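Local coordinates for oligogalacturonate lyase (Yersinia enterocolitica subsp. enterocolitica, PDB 3PE7), which probably degrades short pectin-derived oligogalacturonates in the cytoplasm by beta-elimination, using a seven-bladed beta-propeller that carries a manganese ion near its centre, at residues 15-20 and 335-340; 35-40 and 353-358; 47-52 and 64-69; 137-142 and 173-178; 277-282 and 325-330. All blocks are in the same frame, centred on the assembly; numbering follows the deposited sequence.

The five contacts sample a single seven-bladed propeller from its middle to its rim. Contact 2 lies about 5 Å (centre to centre) from the middle of the chain and holds two of the four protein ligands of the manganese ion. Contact 1 touches it directly, H338 CG lying 3.6 Å from P354 CG. Contacts 1 and 5 reach neighbouring strands, 331-337 and 321-326, of one blade, with nearest atoms about 7 Å apart; the M282 side chain of contact 5 is about 13 Å from the manganese. Contacts 3 and 4 each pair neighbouring antiparallel strands within a blade, their centres about 27 Å apart, and contact 3 comes within about 4 Å (nearest atoms) of contact 2.

Contact 1 of 5, residues 15-20 and 335-340; sequences QDASTG and VARHDT
D16 OD2 takes two bonds that tie a loop to the edge of a neighbouring propeller blade: the backbone N of R337 reaches it at 2.7 Å with an N-H...O angle of 173°, and a water that also donates to R337 O supplies the second. The amide comes from above the carboxylate plane, 39° out of it. Residues 15-20 connect strands 12-15 and 22-25, the N-terminal strands that complete the sheet begun by the C-terminal ones, the closure called velcro in beta-propellers. Residues 335-337 end the outermost strand 331-337 of the adjacent sheet. The other carboxylate oxygen holds the loop in shape: D16 OD1 accepts from S18 N and T19 N, both at 2.9 Å, an Asx turn and Asx motif. With CG anti to the D16 backbone N (chi1 -172°), the carboxylate can serve the loop and the strand together. T19 OG1 donates to V335 O at 2.7 Å from above the carbonyl plane, and the same hydroxyl accepts from A21 N. The R337 chain crosses D16 at about a right angle and bends at chi3. D339 grips its guanidinium side-on with two oxygens, NE to OD2 being 2.8 Å, which would fix the rotation of the group. That leaves R337 NH1 directed at S18 OG, 2.9 Å away and near the guanidinium plane.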
# COMPACT_ATOMS: atom_id res chain seq x y z
N GLN A 15 -23.56 -4.56 -12.68
CA GLN A 15 -23.49 -3.11 -12.86
C GLN A 15 -23.60 -2.44 -11.51
O GLN A 15 -24.47 -2.78 -10.71
CB GLN A 15 -24.66 -2.63 -13.73
CG GLN A 15 -24.47 -2.86 -15.20
CD GLN A 15 -25.60 -2.23 -16.00
OE1 GLN A 15 -26.69 -2.80 -16.10
NE2 GLN A 15 -25.35 -1.04 -16.56
N ASP A 16 -22.73 -1.45 -11.25
CA ASP A 16 -22.80 -0.69 -10.00
C ASP A 16 -24.18 -0.06 -9.76
O ASP A 16 -24.75 0.52 -10.67
CB ASP A 16 -21.73 0.41 -10.01
CG ASP A 16 -21.63 1.11 -8.67
OD1 ASP A 16 -22.35 2.10 -8.44
OD2 ASP A 16 -20.86 0.63 -7.81
N ALA A 17 -24.67 -0.17 -8.53
CA ALA A 17 -26.02 0.28 -8.16
C ALA A 17 -26.25 1.77 -8.34
O ALA A 17 -27.35 2.20 -8.64
CB ALA A 17 -26.34 -0.13 -6.72
N SER A 18 -25.18 2.56 -8.19
CA SER A 18 -25.27 4.01 -8.24
C SER A 18 -24.80 4.58 -9.57
O SER A 18 -25.40 5.53 -10.07
CB SER A 18 -24.44 4.65 -7.10
OG SER A 18 -25.01 4.35 -5.85
N THR A 19 -23.74 4.01 -10.14
CA THR A 19 -23.09 4.63 -11.32
C THR A 19 -23.30 3.88 -12.62
O THR A 19 -23.03 4.41 -13.71
CB THR A 19 -21.57 4.78 -11.12
OG1 THR A 19 -20.95 3.49 -11.24
CG2 THR A 19 -21.26 5.36 -9.75
N GLY A 20 -23.72 2.62 -12.51
CA GLY A 20 -23.92 1.76 -13.65
C GLY A 20 -22.65 1.20 -14.25
O GLY A 20 -22.71 0.49 -15.25
N VAL A 335 -16.95 6.93 -9.57
CA VAL A 335 -16.93 5.89 -10.60
C VAL A 335 -17.68 4.61 -10.23
O VAL A 335 -18.26 3.93 -11.10
CB VAL A 335 -15.48 5.60 -11.08
CG1 VAL A 335 -14.88 6.85 -11.74
CG2 VAL A 335 -14.60 5.13 -9.95
N ALA A 336 -17.69 4.30 -8.94
CA ALA A 336 -18.36 3.09 -8.44
C ALA A 336 -18.40 3.12 -6.93
O ALA A 336 -17.76 3.95 -6.30
CB ALA A 336 -17.65 1.84 -8.93
N ARG A 337 -19.17 2.21 -6.35
CA ARG A 337 -19.23 2.04 -4.91
C ARG A 337 -18.21 0.99 -4.49
O ARG A 337 -18.13 -0.07 -5.11
CB ARG A 337 -20.62 1.55 -4.50
CG ARG A 337 -21.78 2.45 -4.96
CD ARG A 337 -23.15 1.77 -4.69
NE ARG A 337 -23.41 1.69 -3.24
CZ ARG A 337 -23.99 2.65 -2.52
NH1 ARG A 337 -24.42 3.77 -3.11
NH2 ARG A 337 -24.14 2.48 -1.22
N HIS A 338 -17.45 1.27 -3.44
CA HIS A 338 -16.73 0.18 -2.77
C HIS A 338 -17.64 -0.55 -1.76
O HIS A 338 -17.57 -1.78 -1.61
CB HIS A 338 -15.40 0.65 -2.15
CG HIS A 338 -15.54 1.61 -1.01
ND1 HIS A 338 -15.13 2.93 -1.09
CD2 HIS A 338 -16.00 1.43 0.24
CE1 HIS A 338 -15.38 3.53 0.07
NE2 HIS A 338 -15.90 2.64 0.89
N ASP A 339 -18.50 0.21 -1.07
CA ASP A 339 -19.44 -0.37 -0.07
C ASP A 339 -18.78 -1.21 1.03
O ASP A 339 -19.42 -2.11 1.60
CB ASP A 339 -20.54 -1.21 -0.76
CG ASP A 339 -21.74 -0.40 -1.17
OD1 ASP A 339 -22.12 0.55 -0.44
OD2 ASP A 339 -22.32 -0.73 -2.23
N THR A 340 -17.52 -0.93 1.36
CA THR A 340 -16.89 -1.67 2.46
C THR A 340 -17.48 -1.27 3.81
O THR A 340 -17.94 -0.13 3.98
CB THR A 340 -15.34 -1.57 2.45
OG1 THR A 340 -14.82 -2.69 3.16
CG2 THR A 340 -14.83 -0.30 3.12
O HOH W 1 -19.00 -1.31 -7.29

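Contact 2 of 5, residues 35-40 and 353-358; sequences RNYFYQ and HPHPSF. With MN (manganese (II) ion), chain B.
The touching backbones run 57° apart and come closest at F38 and H355 (CA-CA 5.4 Å), where a type I turn from Y37 to Q40 meets H355 in a conformation of positive phi (51°). The H355 side chain binds manganese through NE2 at 2.1 Å, as H353 does through ND1. H355 ND1 donates to a water 2.7 Å away that itself donates to R35 O, a second-shell link that should limit ring rotation. Y37 lies alongside, the edge of its ring at CD1 3.6 Å from H355 CE1, while the F38 side chain runs roughly crosswise to that of H355, ring planes 52° apart and F38 CD2 4.0 Å from H355 CD2; the three form an aromatic cluster. The R35 guanidinium places one face over H355 O and turns its edge to S357, NH2 meeting OG in plane at a doubtfully short 2.5 Å. H287 and Q350 complete the protein ligands. R35 also bonds L366 O of strand 364-369, and F38 and S357 pack on M289 of strand 287-290.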
# COMPACT_ATOMS: atom_id res chain seq x y z
N ARG A 35 -6.79 -7.67 -1.58
CA ARG A 35 -5.65 -7.20 -2.37
C ARG A 35 -4.50 -6.76 -1.46
O ARG A 35 -4.70 -6.56 -0.26
CB ARG A 35 -6.12 -6.06 -3.27
CG ARG A 35 -6.31 -4.80 -2.48
CD ARG A 35 -5.00 -4.01 -2.65
NE ARG A 35 -5.25 -3.23 -3.79
CZ ARG A 35 -4.44 -2.78 -4.74
NH1 ARG A 35 -3.12 -3.00 -4.81
NH2 ARG A 35 -5.06 -2.09 -5.68
N ASN A 36 -3.30 -6.58 -2.01
CA ASN A 36 -2.15 -6.12 -1.23
C ASN A 36 -2.17 -4.60 -1.01
O ASN A 36 -3.11 -3.92 -1.46
CB ASN A 36 -0.82 -6.59 -1.88
CG ASN A 36 -0.46 -5.83 -3.16
OD1 ASN A 36 0.70 -5.86 -3.60
ND2 ASN A 36 -1.43 -5.17 -3.77
N TYR A 37 -1.17 -4.05 -0.34
CA TYR A 37 -1.10 -2.60 -0.20
C TYR A 37 -0.97 -1.93 -1.58
O TYR A 37 -0.28 -2.45 -2.47
CB TYR A 37 0.04 -2.19 0.73
CG TYR A 37 -0.21 -2.46 2.20
CD1 TYR A 37 -1.49 -2.30 2.76
CD2 TYR A 37 0.84 -2.80 3.05
CE1 TYR A 37 -1.71 -2.52 4.14
CE2 TYR A 37 0.63 -3.01 4.41
CZ TYR A 37 -0.63 -2.87 4.95
OH TYR A 37 -0.81 -3.10 6.30
N PHE A 38 -1.66 -0.81 -1.74
CA PHE A 38 -1.87 -0.20 -3.06
C PHE A 38 -0.60 0.28 -3.77
O PHE A 38 -0.59 0.43 -4.99
CB PHE A 38 -2.87 0.97 -2.97
CG PHE A 38 -2.46 2.05 -2.03
CD1 PHE A 38 -1.64 3.10 -2.45
CD2 PHE A 38 -2.88 2.01 -0.69
CE1 PHE A 38 -1.25 4.10 -1.56
CE2 PHE A 38 -2.47 2.99 0.20
CZ PHE A 38 -1.66 4.04 -0.23
N TYR A 39 0.44 0.57 -2.99
CA TYR A 39 1.70 1.08 -3.57
C TYR A 39 2.68 -0.04 -3.99
O TYR A 39 3.73 0.25 -4.61
CB TYR A 39 2.36 2.09 -2.62
CG TYR A 39 2.58 1.56 -1.22
CD1 TYR A 39 1.58 1.67 -0.24
CD2 TYR A 39 3.79 0.94 -0.88
CE1 TYR A 39 1.79 1.17 1.06
CE2 TYR A 39 3.99 0.44 0.40
CZ TYR A 39 2.99 0.54 1.35
OH TYR A 39 3.21 0.05 2.62
N GLN A 40 2.33 -1.28 -3.65
CA GLN A 40 3.17 -2.47 -3.95
C GLN A 40 2.68 -3.17 -5.23
O GLN A 40 1.47 -3.37 -5.42
CB GLN A 40 3.17 -3.49 -2.79
CG GLN A 40 3.74 -2.96 -1.43
CD GLN A 40 5.27 -2.88 -1.41
OE1 GLN A 40 5.93 -3.52 -0.57
NE2 GLN A 40 5.85 -2.09 -2.32
N HIS A 353 -9.99 -2.54 4.01
CA HIS A 353 -9.63 -1.30 3.31
C HIS A 353 -9.69 -1.50 1.79
O HIS A 353 -9.08 -2.43 1.29
CB HIS A 353 -8.24 -0.82 3.73
CG HIS A 353 -8.20 -0.23 5.10
ND1 HIS A 353 -7.18 0.60 5.53
CD2 HIS A 353 -9.06 -0.35 6.14
CE1 HIS A 353 -7.42 0.98 6.77
NE2 HIS A 353 -8.56 0.42 7.16
N PRO A 354 -10.42 -0.64 1.07
CA PRO A 354 -10.48 -0.85 -0.38
C PRO A 354 -9.11 -0.77 -1.07
O PRO A 354 -8.84 -1.57 -1.97
CB PRO A 354 -11.42 0.26 -0.87
CG PRO A 354 -12.34 0.50 0.35
CD PRO A 354 -11.43 0.34 1.54
N HIS A 355 -8.26 0.16 -0.64
CA HIS A 355 -6.88 0.28 -1.15
C HIS A 355 -6.83 0.32 -2.69
O HIS A 355 -6.12 -0.48 -3.31
CB HIS A 355 -6.02 -0.89 -0.60
CG HIS A 355 -5.64 -0.73 0.84
ND1 HIS A 355 -5.24 -1.79 1.63
CD2 HIS A 355 -5.61 0.36 1.65
CE1 HIS A 355 -4.96 -1.36 2.85
NE2 HIS A 355 -5.19 -0.06 2.89
N PRO A 356 -7.58 1.26 -3.30
CA PRO A 356 -7.68 1.20 -4.76
C PRO A 356 -6.36 1.53 -5.48
O PRO A 356 -5.56 2.33 -4.99
CB PRO A 356 -8.72 2.27 -5.09
CG PRO A 356 -8.63 3.25 -3.96
CD PRO A 356 -8.36 2.38 -2.74
N SER A 357 -6.15 0.87 -6.62
CA SER A 357 -5.08 1.23 -7.56
C SER A 357 -5.59 0.96 -8.98
O SER A 357 -6.65 0.35 -9.16
CB SER A 357 -3.79 0.48 -7.27
OG SER A 357 -3.92 -0.90 -7.61
N PHE A 358 -4.84 1.41 -9.99
CA PHE A 358 -5.21 1.21 -11.38
C PHE A 358 -4.61 -0.08 -11.94
O PHE A 358 -3.50 -0.45 -11.57
CB PHE A 358 -4.76 2.42 -12.23
CG PHE A 358 -5.47 3.70 -11.90
CD1 PHE A 358 -4.93 4.60 -10.99
CD2 PHE A 358 -6.70 4.02 -12.49
CE1 PHE A 358 -5.57 5.83 -10.67
CE2 PHE A 358 -7.36 5.22 -12.18
CZ PHE A 358 -6.79 6.13 -11.26
MN MN B . -5.29 1.08 4.66
O HOH W 2 -5.25 -4.52 1.37

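Contact 3 of 5, residues 47-52 and 64-69; sequences GSKLLF and LLDLNT
L50 and L65 exchange both backbone bonds, L65 N to L50 O at 2.7 Å (175°) and L50 N to L65 O at 2.8 Å, as the hydrogen-bonded pair of an antiparallel beta hairpin within a propeller blade. Flanking it are two non-hydrogen-bonded pairs, K49 with D66 and L51 with L64. At the hairpin's open end L67 N donates to S48 O at 2.9 Å, and the amide of K49 turns instead to T44 OG1. D66 OD1 accepts three times: N68 N meets it nearly along the C-O axis and T69 N from above the carboxylate plane, an Asx turn and Asx motif, and a water donates as well. That water also donates to N68 OD1 and accepts from K49 NZ. The lysine's remaining links are loose, a long salt bridge to D66 OD2 (3.7 Å) and a weak bond to S48 OG, whose stronger partner is D46. On the K49 face, the lysine's aliphatic CD rests 4.0 Å from L64 CD2. L50, on the face it shares with L65, and F52 both touch L377 in strand 376-381 of the adjoining blade. F52 CG sits between its backbone N and carbonyl carbon (chi1 75°), which brings CE2 to 3.7 Å from L65 CB.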
# COMPACT_ATOMS: atom_id res chain seq x y z
N GLY A 47 -0.56 -7.20 -17.35
CA GLY A 47 -1.89 -7.10 -16.74
C GLY A 47 -2.65 -8.42 -16.67
O GLY A 47 -3.83 -8.42 -16.31
N SER A 48 -1.99 -9.54 -16.98
CA SER A 48 -2.71 -10.82 -17.10
C SER A 48 -2.78 -11.63 -15.82
O SER A 48 -3.58 -12.54 -15.73
CB SER A 48 -2.12 -11.69 -18.24
OG SER A 48 -0.83 -12.16 -17.91
N LYS A 49 -1.89 -11.34 -14.89
CA LYS A 49 -1.87 -12.09 -13.62
C LYS A 49 -1.89 -11.15 -12.43
O LYS A 49 -1.40 -10.02 -12.51
CB LYS A 49 -0.69 -13.05 -13.59
CG LYS A 49 -0.85 -14.23 -14.59
CD LYS A 49 0.46 -14.97 -14.79
CE LYS A 49 0.33 -16.01 -15.90
NZ LYS A 49 -0.03 -15.36 -17.21
N LEU A 50 -2.48 -11.62 -11.32
CA LEU A 50 -2.68 -10.76 -10.14
C LEU A 50 -2.35 -11.48 -8.84
O LEU A 50 -2.91 -12.53 -8.55
CB LEU A 50 -4.13 -10.25 -10.11
CG LEU A 50 -4.62 -9.47 -8.88
CD1 LEU A 50 -3.83 -8.17 -8.72
CD2 LEU A 50 -6.11 -9.21 -8.96
N LEU A 51 -1.44 -10.90 -8.07
CA LEU A 51 -1.08 -11.34 -6.72
C LEU A 51 -2.16 -10.89 -5.73
O LEU A 51 -2.57 -9.72 -5.75
CB LEU A 51 0.22 -10.65 -6.31
CG LEU A 51 0.77 -11.00 -4.91
CD1 LEU A 51 1.28 -12.44 -4.88
CD2 LEU A 51 1.88 -10.03 -4.53
N PHE A 52 -2.57 -11.80 -4.85
CA PHE A 52 -3.55 -11.47 -3.79
C PHE A 52 -3.41 -12.41 -2.58
O PHE A 52 -2.66 -13.39 -2.60
CB PHE A 52 -4.99 -11.46 -4.33
CG PHE A 52 -5.57 -12.81 -4.59
CD1 PHE A 52 -6.46 -13.36 -3.68
CD2 PHE A 52 -5.26 -13.54 -5.76
CE1 PHE A 52 -7.03 -14.62 -3.89
CE2 PHE A 52 -5.82 -14.81 -6.00
CZ PHE A 52 -6.71 -15.36 -5.06
N LEU A 64 -1.51 -16.43 -6.88
CA LEU A 64 -1.42 -15.70 -8.14
C LEU A 64 -2.60 -16.09 -9.00
O LEU A 64 -2.79 -17.28 -9.33
CB LEU A 64 -0.09 -16.01 -8.88
CG LEU A 64 0.23 -15.10 -10.06
CD1 LEU A 64 0.65 -13.70 -9.58
CD2 LEU A 64 1.34 -15.70 -10.91
N LEU A 65 -3.41 -15.10 -9.36
CA LEU A 65 -4.62 -15.33 -10.14
C LEU A 65 -4.34 -15.04 -11.62
O LEU A 65 -3.90 -13.93 -11.97
CB LEU A 65 -5.76 -14.43 -9.63
CG LEU A 65 -7.09 -14.39 -10.39
CD1 LEU A 65 -7.71 -15.77 -10.59
CD2 LEU A 65 -8.07 -13.44 -9.68
N ASP A 66 -4.58 -16.05 -12.47
CA ASP A 66 -4.52 -15.86 -13.93
C ASP A 66 -5.88 -15.30 -14.35
O ASP A 66 -6.90 -15.98 -14.24
CB ASP A 66 -4.21 -17.17 -14.65
CG ASP A 66 -3.98 -16.98 -16.14
OD1 ASP A 66 -4.79 -16.29 -16.80
OD2 ASP A 66 -2.98 -17.53 -16.65
N LEU A 67 -5.90 -14.05 -14.80
CA LEU A 67 -7.16 -13.35 -15.08
C LEU A 67 -7.84 -13.82 -16.36
O LEU A 67 -9.02 -13.55 -16.56
CB LEU A 67 -6.95 -11.83 -15.08
CG LEU A 67 -6.47 -11.21 -13.76
CD1 LEU A 67 -5.99 -9.80 -14.02
CD2 LEU A 67 -7.57 -11.21 -12.72
N ASN A 68 -7.10 -14.53 -17.20
CA ASN A 68 -7.67 -15.07 -18.43
C ASN A 68 -8.27 -16.45 -18.18
O ASN A 68 -9.35 -16.79 -18.66
CB ASN A 68 -6.59 -15.13 -19.51
CG ASN A 68 -6.18 -13.75 -20.00
OD1 ASN A 68 -5.00 -13.41 -19.98
ND2 ASN A 68 -7.15 -12.94 -20.40
N THR A 69 -7.58 -17.22 -17.36
CA THR A 69 -7.92 -18.61 -17.15
C THR A 69 -8.83 -18.76 -15.92
O THR A 69 -9.55 -19.75 -15.76
CB THR A 69 -6.60 -19.38 -17.07
OG1 THR A 69 -6.69 -20.62 -17.76
CG2 THR A 69 -6.11 -19.54 -15.69
O HOH W 3 -2.94 -15.17 -18.45

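Contact 4 of 5, residues 137-142 and 173-178; sequences TKLVGI and VDLKTG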
# COMPACT_ATOMS: atom_id res chain seq x y z
N THR A 137 16.90 -4.35 -6.35
CA THR A 137 18.19 -4.83 -5.86
C THR A 137 18.42 -4.49 -4.40
O THR A 137 19.34 -5.04 -3.76
CB THR A 137 19.37 -4.27 -6.71
OG1 THR A 137 19.36 -2.82 -6.67
CG2 THR A 137 19.31 -4.78 -8.13
N LYS A 138 17.58 -3.59 -3.86
CA LYS A 138 17.68 -3.09 -2.48
C LYS A 138 16.28 -2.89 -1.89
O LYS A 138 15.33 -2.67 -2.62
CB LYS A 138 18.43 -1.75 -2.42
CG LYS A 138 19.94 -1.84 -2.72
CD LYS A 138 20.57 -0.47 -2.80
CE LYS A 138 20.27 0.16 -4.14
NZ LYS A 138 21.05 1.42 -4.38
N LEU A 139 16.19 -2.98 -0.56
CA LEU A 139 14.94 -2.71 0.17
C LEU A 139 15.19 -1.70 1.27
O LEU A 139 16.28 -1.65 1.83
CB LEU A 139 14.44 -3.98 0.87
CG LEU A 139 14.04 -5.24 0.13
CD1 LEU A 139 13.65 -6.26 1.20
CD2 LEU A 139 12.88 -4.99 -0.82
N VAL A 140 14.18 -0.87 1.55
CA VAL A 140 14.17 -0.08 2.78
C VAL A 140 13.03 -0.54 3.69
O VAL A 140 11.97 -0.96 3.22
CB VAL A 140 14.11 1.45 2.56
CG1 VAL A 140 15.49 1.97 2.11
CG2 VAL A 140 13.03 1.85 1.55
N GLY A 141 13.27 -0.45 5.00
CA GLY A 141 12.27 -0.82 6.00
C GLY A 141 12.66 -0.30 7.37
O GLY A 141 13.77 0.19 7.55
N ILE A 142 11.75 -0.42 8.33
CA ILE A 142 11.99 0.05 9.70
C ILE A 142 12.16 -1.14 10.64
O ILE A 142 11.43 -2.10 10.54
CB ILE A 142 10.83 0.93 10.22
CG1 ILE A 142 10.60 2.15 9.32
CG2 ILE A 142 11.07 1.39 11.67
CD1 ILE A 142 11.79 3.08 9.18
N VAL A 173 18.59 -2.90 2.84
CA VAL A 173 18.99 -4.29 2.66
C VAL A 173 19.36 -4.53 1.20
O VAL A 173 18.62 -4.16 0.29
CB VAL A 173 17.87 -5.28 3.11
CG1 VAL A 173 18.21 -6.72 2.72
CG2 VAL A 173 17.63 -5.19 4.62
N ASP A 174 20.52 -5.16 0.99
CA ASP A 174 20.96 -5.59 -0.33
C ASP A 174 20.37 -6.96 -0.65
O ASP A 174 20.61 -7.94 0.07
CB ASP A 174 22.49 -5.65 -0.35
CG ASP A 174 23.05 -5.88 -1.75
OD1 ASP A 174 22.68 -6.88 -2.41
OD2 ASP A 174 23.91 -5.06 -2.16
N LEU A 175 19.59 -7.02 -1.73
CA LEU A 175 18.89 -8.25 -2.09
C LEU A 175 19.78 -9.38 -2.63
O LEU A 175 19.40 -10.56 -2.56
CB LEU A 175 17.74 -7.97 -3.07
CG LEU A 175 16.47 -7.28 -2.54
CD1 LEU A 175 15.51 -7.04 -3.69
CD2 LEU A 175 15.77 -8.05 -1.40
N LYS A 176 20.95 -9.02 -3.17
CA LYS A 176 21.88 -10.02 -3.69
C LYS A 176 22.77 -10.61 -2.59
O LYS A 176 23.00 -11.82 -2.55
CB LYS A 176 22.75 -9.43 -4.81
CG LYS A 176 22.18 -9.59 -6.22
CD LYS A 176 21.72 -8.26 -6.82
CE LYS A 176 22.88 -7.48 -7.43
NZ LYS A 176 22.61 -6.00 -7.40
N THR A 177 23.25 -9.75 -1.70
CA THR A 177 24.21 -10.16 -0.68
C THR A 177 23.53 -10.46 0.66
O THR A 177 23.98 -11.31 1.42
CB THR A 177 25.30 -9.09 -0.46
OG1 THR A 177 24.70 -7.91 0.09
CG2 THR A 177 25.98 -8.74 -1.78
N GLY A 178 22.44 -9.75 0.94
CA GLY A 178 21.76 -9.90 2.20
C GLY A 178 22.36 -9.01 3.27
O GLY A 178 21.94 -9.06 4.43
O HOH W 4 21.72 -5.73 -4.71
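Three backbone hydrogen bonds join the strands: L139 N meets V173 O in the carbonyl plane and V173 N returns to L139 O, both at 2.8 Å, and beyond the non-hydrogen-bonded pair K138-D174 a third runs from L175 N to T137 O, the donor 40° above the carbonyl plane. A CA-H...O contact from K138 CA to V173 O (3.1 Å) adds to the pairing. Apolar packing lies on the opposite face of the sheet from K138 and D174. There L175 crosses L139 at about a right angle; its chi1 of -72° swings L175 CD2 to 3.6 Å from L139 CG. Of the charged groups, K138 NZ forms salt bridges with E223 and D200. One water donates to T137 O and D174 OD1 and accepts from K176 NZ. D174 OD1 also receives K176 N and T177 N, an Asx turn and Asx motif that turns the chain away from strand 168-174 where the two middle strands of a four-stranded antiparallel propeller blade end their pairing.

Contact 5 of 5, residues 277-282 and 325-330; sequences RQLTSM and FNMKNG
M282 and F325 form the tight, buried part of this meeting between two propeller blades: M282 CB stands 3.7 Å from F325 CE1, and the methionine's methyl CE lies 3.9 Å from F325 CZ. Their side chains cross at about a right angle. Residues 277-282 belong to strand 276-285, the outermost strand of one four-stranded antiparallel sheet, whereas 325-326 end strand 321-326 of the sheet that follows in the chain. No direct hydrogen bond joins the segments, and their backbones stay well apart, the closest CA pair being T280 and G330 at 7.1 Å; side chains therefore bridge the gap. At chi1 65° the M282 chain leaves CB flanked by both backbone neighbours, and a bend at chi3 carries CE back to the ring. F325 is held from its own blade by M297.

Toward the solvent side the contact thins. L279 and T280 both face I266 in a classic beta bulge, and both approach the methyl group of M327, CE lying 3.8 Å from L279 CD1 and 4.2 Å from T280 CG2. Bends at chi2 and chi3 fold the M327 chain so that this methyl makes the reach. N326 OD1 shapes the turn behind it by accepting from K328 N and N329 N, an Asx turn and Asx motif. At the edge, a water bridges the blades, 2.6 Å from T280 OG1 and donating to G330 O at 2.9 Å.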
# COMPACT_ATOMS: atom_id res chain seq x y z
N ARG A 277 2.74 22.25 -4.03
CA ARG A 277 1.64 22.89 -4.75
C ARG A 277 0.31 22.18 -4.51
O ARG A 277 0.24 20.96 -4.53
CB ARG A 277 1.95 22.91 -6.25
CG ARG A 277 3.07 23.88 -6.61
CD ARG A 277 3.02 24.19 -8.10
NE ARG A 277 4.10 23.54 -8.82
CZ ARG A 277 4.97 24.19 -9.58
NH1 ARG A 277 4.88 25.51 -9.73
NH2 ARG A 277 5.94 23.53 -10.20
N GLN A 278 -0.74 22.98 -4.28
CA GLN A 278 -2.10 22.46 -4.15
C GLN A 278 -2.66 22.14 -5.53
O GLN A 278 -2.71 23.01 -6.41
CB GLN A 278 -2.99 23.48 -3.44
CG GLN A 278 -4.39 22.99 -3.18
CD GLN A 278 -5.25 24.03 -2.49
OE1 GLN A 278 -5.00 24.41 -1.35
NE2 GLN A 278 -6.29 24.47 -3.17
N LEU A 279 -3.07 20.89 -5.72
CA LEU A 279 -3.56 20.46 -7.02
C LEU A 279 -5.07 20.59 -7.15
O LEU A 279 -5.57 21.12 -8.14
CB LEU A 279 -3.09 19.03 -7.33
CG LEU A 279 -1.57 18.79 -7.26
CD1 LEU A 279 -1.25 17.34 -7.60
CD2 LEU A 279 -0.80 19.76 -8.18
N THR A 280 -5.79 20.08 -6.14
CA THR A 280 -7.26 20.04 -6.20
C THR A 280 -7.85 19.69 -4.84
O THR A 280 -7.16 19.19 -3.95
CB THR A 280 -7.79 19.04 -7.27
OG1 THR A 280 -9.21 19.17 -7.39
CG2 THR A 280 -7.43 17.58 -6.92
N SER A 281 -9.14 19.99 -4.66
CA SER A 281 -9.85 19.58 -3.46
C SER A 281 -10.31 18.14 -3.71
O SER A 281 -10.34 17.68 -4.85
CB SER A 281 -11.04 20.50 -3.22
OG SER A 281 -11.90 20.47 -4.34
N MET A 282 -10.64 17.41 -2.64
CA MET A 282 -11.14 16.05 -2.79
C MET A 282 -12.14 15.74 -1.66
O MET A 282 -12.08 16.36 -0.60
CB MET A 282 -9.98 15.05 -2.73
CG MET A 282 -9.28 15.04 -1.38
SD MET A 282 -7.93 13.85 -1.22
CE MET A 282 -8.65 12.30 -1.77
N PHE A 325 -9.75 11.04 -9.97
CA PHE A 325 -9.39 12.44 -10.20
C PHE A 325 -8.59 12.52 -11.48
O PHE A 325 -7.53 11.90 -11.59
CB PHE A 325 -8.59 12.99 -9.01
CG PHE A 325 -9.25 12.76 -7.69
CD1 PHE A 325 -10.18 13.67 -7.19
CD2 PHE A 325 -8.98 11.62 -6.95
CE1 PHE A 325 -10.81 13.45 -5.97
CE2 PHE A 325 -9.60 11.38 -5.73
CZ PHE A 325 -10.52 12.29 -5.24
N ASN A 326 -9.12 13.24 -12.47
CA ASN A 326 -8.40 13.47 -13.72
C ASN A 326 -7.56 14.72 -13.56
O ASN A 326 -8.07 15.84 -13.48
CB ASN A 326 -9.38 13.56 -14.90
CG ASN A 326 -8.67 13.71 -16.24
OD1 ASN A 326 -7.62 14.34 -16.35
ND2 ASN A 326 -9.28 13.15 -17.29
N MET A 327 -6.25 14.51 -13.46
CA MET A 327 -5.34 15.58 -13.09
C MET A 327 -4.98 16.46 -14.29
O MET A 327 -4.35 17.49 -14.12
CB MET A 327 -4.08 15.02 -12.42
CG MET A 327 -4.34 14.02 -11.27
SD MET A 327 -5.39 14.63 -9.92
CE MET A 327 -4.33 15.94 -9.27
N LYS A 328 -5.36 16.06 -15.49
CA LYS A 328 -5.12 16.88 -16.68
C LYS A 328 -6.24 17.91 -16.82
O LYS A 328 -5.99 19.07 -17.21
CB LYS A 328 -5.05 16.02 -17.93
CG LYS A 328 -3.76 15.28 -18.13
CD LYS A 328 -3.82 14.47 -19.41
CE LYS A 328 -2.58 13.60 -19.59
NZ LYS A 328 -2.76 12.70 -20.76
N ASN A 329 -7.45 17.45 -16.50
CA ASN A 329 -8.74 18.14 -16.61
C ASN A 329 -9.08 18.97 -15.36
O ASN A 329 -9.81 19.96 -15.43
CB ASN A 329 -9.84 17.05 -16.67
CG ASN A 329 -10.28 16.71 -18.08
OD1 ASN A 329 -9.50 16.21 -18.90
ND2 ASN A 329 -11.55 16.94 -18.36
N GLY A 330 -8.60 18.50 -14.21
CA GLY A 330 -9.09 19.00 -12.94
C GLY A 330 -10.48 18.50 -12.59
O GLY A 330 -11.15 19.07 -11.73
O HOH W 5 -9.98 20.56 -9.49